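Local coordinates for protein ribulose bisphosphate carboxylase (Pyrococcus horikoshii, PDB 2D69) that probably catalyses the addition of carbon dioxide and water to ribulose 1,5-bisphosphate, giving two molecules of 3-phosphoglycerate, in an archaeal AMP degradation pathway, at residues Arg265-Thr268 / Glu269-Leu273. Numbering follows the deposited sequence.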
ATOM      1  N   ARG A 265     -22.715   7.848  -3.172  1.00 14.00           N
ATOM      2  CA  ARG A 265     -23.209   8.186  -1.862  1.00 13.27           C
ATOM      3  C   ARG A 265     -22.232   7.743  -0.753  1.00 13.82           C
ATOM      4  O   ARG A 265     -22.111   8.436   0.235  1.00 13.48           O
ATOM      5  CB  ARG A 265     -24.603   7.559  -1.634  1.00 13.66           C
ATOM      6  CG  ARG A 265     -25.190   7.768  -0.214  1.00 12.43           C
ATOM      7  CD  ARG A 265     -25.553   9.212   0.088  1.00 16.64           C
ATOM      8  NE  ARG A 265     -26.051   9.380   1.466  1.00 15.54           N
ATOM      9  CZ  ARG A 265     -25.281   9.559   2.536  1.00 15.64           C
ATOM     10  NH1 ARG A 265     -23.943   9.646   2.444  1.00 18.85           N
ATOM     11  NH2 ARG A 265     -25.834   9.686   3.740  1.00 15.09           N
ATOM     12  N   GLU A 266     -21.533   6.610  -0.927  1.00 14.08           N
ATOM     13  CA  GLU A 266     -20.459   6.208   0.007  1.00 14.50           C
ATOM     14  C   GLU A 266     -19.275   7.094  -0.113  1.00 14.11           C
ATOM     15  O   GLU A 266     -18.683   7.509   0.898  1.00 13.67           O
ATOM     16  CB  GLU A 266     -20.019   4.728  -0.168  1.00 14.74           C
ATOM     17  CG  GLU A 266     -21.150   3.746  -0.051  1.00 18.06           C
ATOM     18  CD  GLU A 266     -21.876   3.954   1.258  1.00 24.90           C
ATOM     19  OE1 GLU A 266     -23.109   4.100   1.223  1.00 28.38           O
ATOM     20  OE2 GLU A 266     -21.204   4.054   2.325  1.00 32.95           O
ATOM     21  N   VAL A 267     -18.913   7.434  -1.337  1.00 13.81           N
ATOM     22  CA  VAL A 267     -17.813   8.424  -1.536  1.00 14.52           C
ATOM     23  C   VAL A 267     -18.052   9.752  -0.832  1.00 14.24           C
ATOM     24  O   VAL A 267     -17.178  10.263  -0.114  1.00 15.67           O
ATOM     25  CB  VAL A 267     -17.574   8.671  -3.032  1.00 13.83           C
ATOM     26  CG1 VAL A 267     -16.517   9.719  -3.230  1.00 13.88           C
ATOM     27  CG2 VAL A 267     -17.090   7.383  -3.700  1.00 15.41           C
ATOM     28  N   THR A 268     -19.230  10.320  -1.053  1.00 13.89           N
ATOM     29  CA  THR A 268     -19.574  11.595  -0.453  1.00 13.29           C
ATOM     30  C   THR A 268     -19.723  11.564   1.055  1.00 13.34           C
ATOM     31  O   THR A 268     -19.479  12.591   1.728  1.00 13.54           O
ATOM     32  CB  THR A 268     -20.826  12.264  -1.124  1.00 11.86           C
ATOM     33  OG1 THR A 268     -22.021  11.449  -1.023  1.00 12.46           O
ATOM     34  CG2 THR A 268     -20.595  12.518  -2.613  1.00 14.50           C
ATOM     35  N   GLU A 269     -20.114  10.421   1.599  1.00 14.38           N
ATOM     36  CA  GLU A 269     -20.121  10.192   3.055  1.00 15.73           C
ATOM     37  C   GLU A 269     -18.734  10.361   3.604  1.00 16.57           C
ATOM     38  O   GLU A 269     -18.553  10.845   4.710  1.00 16.11           O
ATOM     39  CB  GLU A 269     -20.630   8.762   3.389  1.00 16.28           C
ATOM     40  CG  GLU A 269     -20.712   8.433   4.892  1.00 18.11           C
ATOM     41  CD  GLU A 269     -21.760   9.264   5.630  1.00 18.85           C
ATOM     42  OE1 GLU A 269     -22.632   9.867   4.981  1.00 18.33           O
ATOM     43  OE2 GLU A 269     -21.715   9.327   6.864  1.00 23.60           O
ATOM     44  N   ASP A 270     -17.732   9.922   2.861  1.00 18.02           N
ATOM     45  CA  ASP A 270     -16.367  10.060   3.357  1.00 19.68           C
ATOM     46  C   ASP A 270     -15.793  11.463   3.214  1.00 18.95           C
ATOM     47  O   ASP A 270     -14.901  11.826   3.946  1.00 17.64           O
ATOM     48  CB  ASP A 270     -15.433   9.058   2.665  1.00 21.00           C
ATOM     49  CG  ASP A 270     -15.633   7.644   3.154  1.00 26.17           C
ATOM     50  OD1 ASP A 270     -16.194   7.466   4.272  1.00 31.80           O
ATOM     51  OD2 ASP A 270     -15.250   6.677   2.457  1.00 34.91           O
ATOM     52  N   LEU A 271     -16.285  12.232   2.258  1.00 18.24           N
ATOM     53  CA  LEU A 271     -15.679  13.519   1.935  1.00 17.16           C
ATOM     54  C   LEU A 271     -16.462  14.737   2.428  1.00 17.96           C
ATOM     55  O   LEU A 271     -16.046  15.846   2.205  1.00 16.48           O
ATOM     56  CB  LEU A 271     -15.492  13.619   0.427  1.00 18.16           C
ATOM     57  CG  LEU A 271     -14.620  12.572  -0.266  1.00 17.09           C
ATOM     58  CD1 LEU A 271     -14.690  12.742  -1.725  1.00 19.36           C
ATOM     59  CD2 LEU A 271     -13.162  12.705   0.185  1.00 17.45           C
ATOM     60  N   GLY A 272     -17.594  14.539   3.089  1.00 16.94           N
ATOM     61  CA  GLY A 272     -18.432  15.660   3.509  1.00 17.06           C
ATOM     62  C   GLY A 272     -19.114  16.488   2.418  1.00 16.42           C
ATOM     63  O   GLY A 272     -19.217  17.704   2.521  1.00 17.54           O
ATOM     64  N   LEU A 273     -19.552  15.826   1.347  1.00 15.61           N
ATOM     65  CA  LEU A 273     -20.140  16.502   0.219  1.00 14.70           C
ATOM     66  C   LEU A 273     -21.665  16.272   0.157  1.00 15.07           C
ATOM     67  O   LEU A 273     -22.106  15.114   0.214  1.00 14.66           O
ATOM     68  CB  LEU A 273     -19.495  15.923  -1.055  1.00 14.48           C
ATOM     69  CG  LEU A 273     -17.988  16.151  -1.232  1.00 15.74           C
ATOM     70  CD1 LEU A 273     -17.465  15.351  -2.407  1.00 15.09           C
ATOM     71  CD2 LEU A 273     -17.701  17.640  -1.457  1.00 16.38           C
TER
HETATM   72  O   HOH W   1     -24.722  10.485   6.681  1.00 25.18           O
HETATM   73  O   HOH W   2     -18.348   5.741   3.158  1.00 42.26           O
HETATM   74  O   HOH W   3     -23.214  12.845   0.953  1.00 22.59           O
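With CG anti to the backbone N in both R265 (chi1 176°) and E269 (chi1 -178°), and each chain then bent at chi2, guanidinium and carboxylate meet one helical turn apart. R265 NH1 donates to E269 OE1 at 2.9 Å, nearly straight and in the guanidinium plane; OE1 takes it on its anti side, the two planes being 40° apart. A water accepts from R265 NH2 and donates to the same OE1 (2.8 Å from the water). R265 NH2 also binds G135 O, while E269 OE2 forms salt bridges with R198 and R204 of the second subunit. Were R265 replaced by an alanine, E269 OE1 would probably lose its charged mate in the helix and G135 O its bond from NH2. On another side of the helix, V267 CG1 lies alongside L271 CD1 at 3.8 Å, and both side chains pack on helix 231-244. G272, the first residue after the helix, has positive phi. Beyond it L273 N donates to T268 O at 3.3 Å, an oxygen that also accepts from Q137 NE2, and L273 CB rests on T268 CG2 at 3.9 Å. A water links T268 OG1 to L273 O, 2.6 Å from the latter. This 6→1 backbone bond and positive-phi glycine are consistent with a Schellman-type C-cap, leading helix 258-271 into strand 274-278 of the RuBisCO alpha/beta (TIM) barrel, with E269 at a subunit interface.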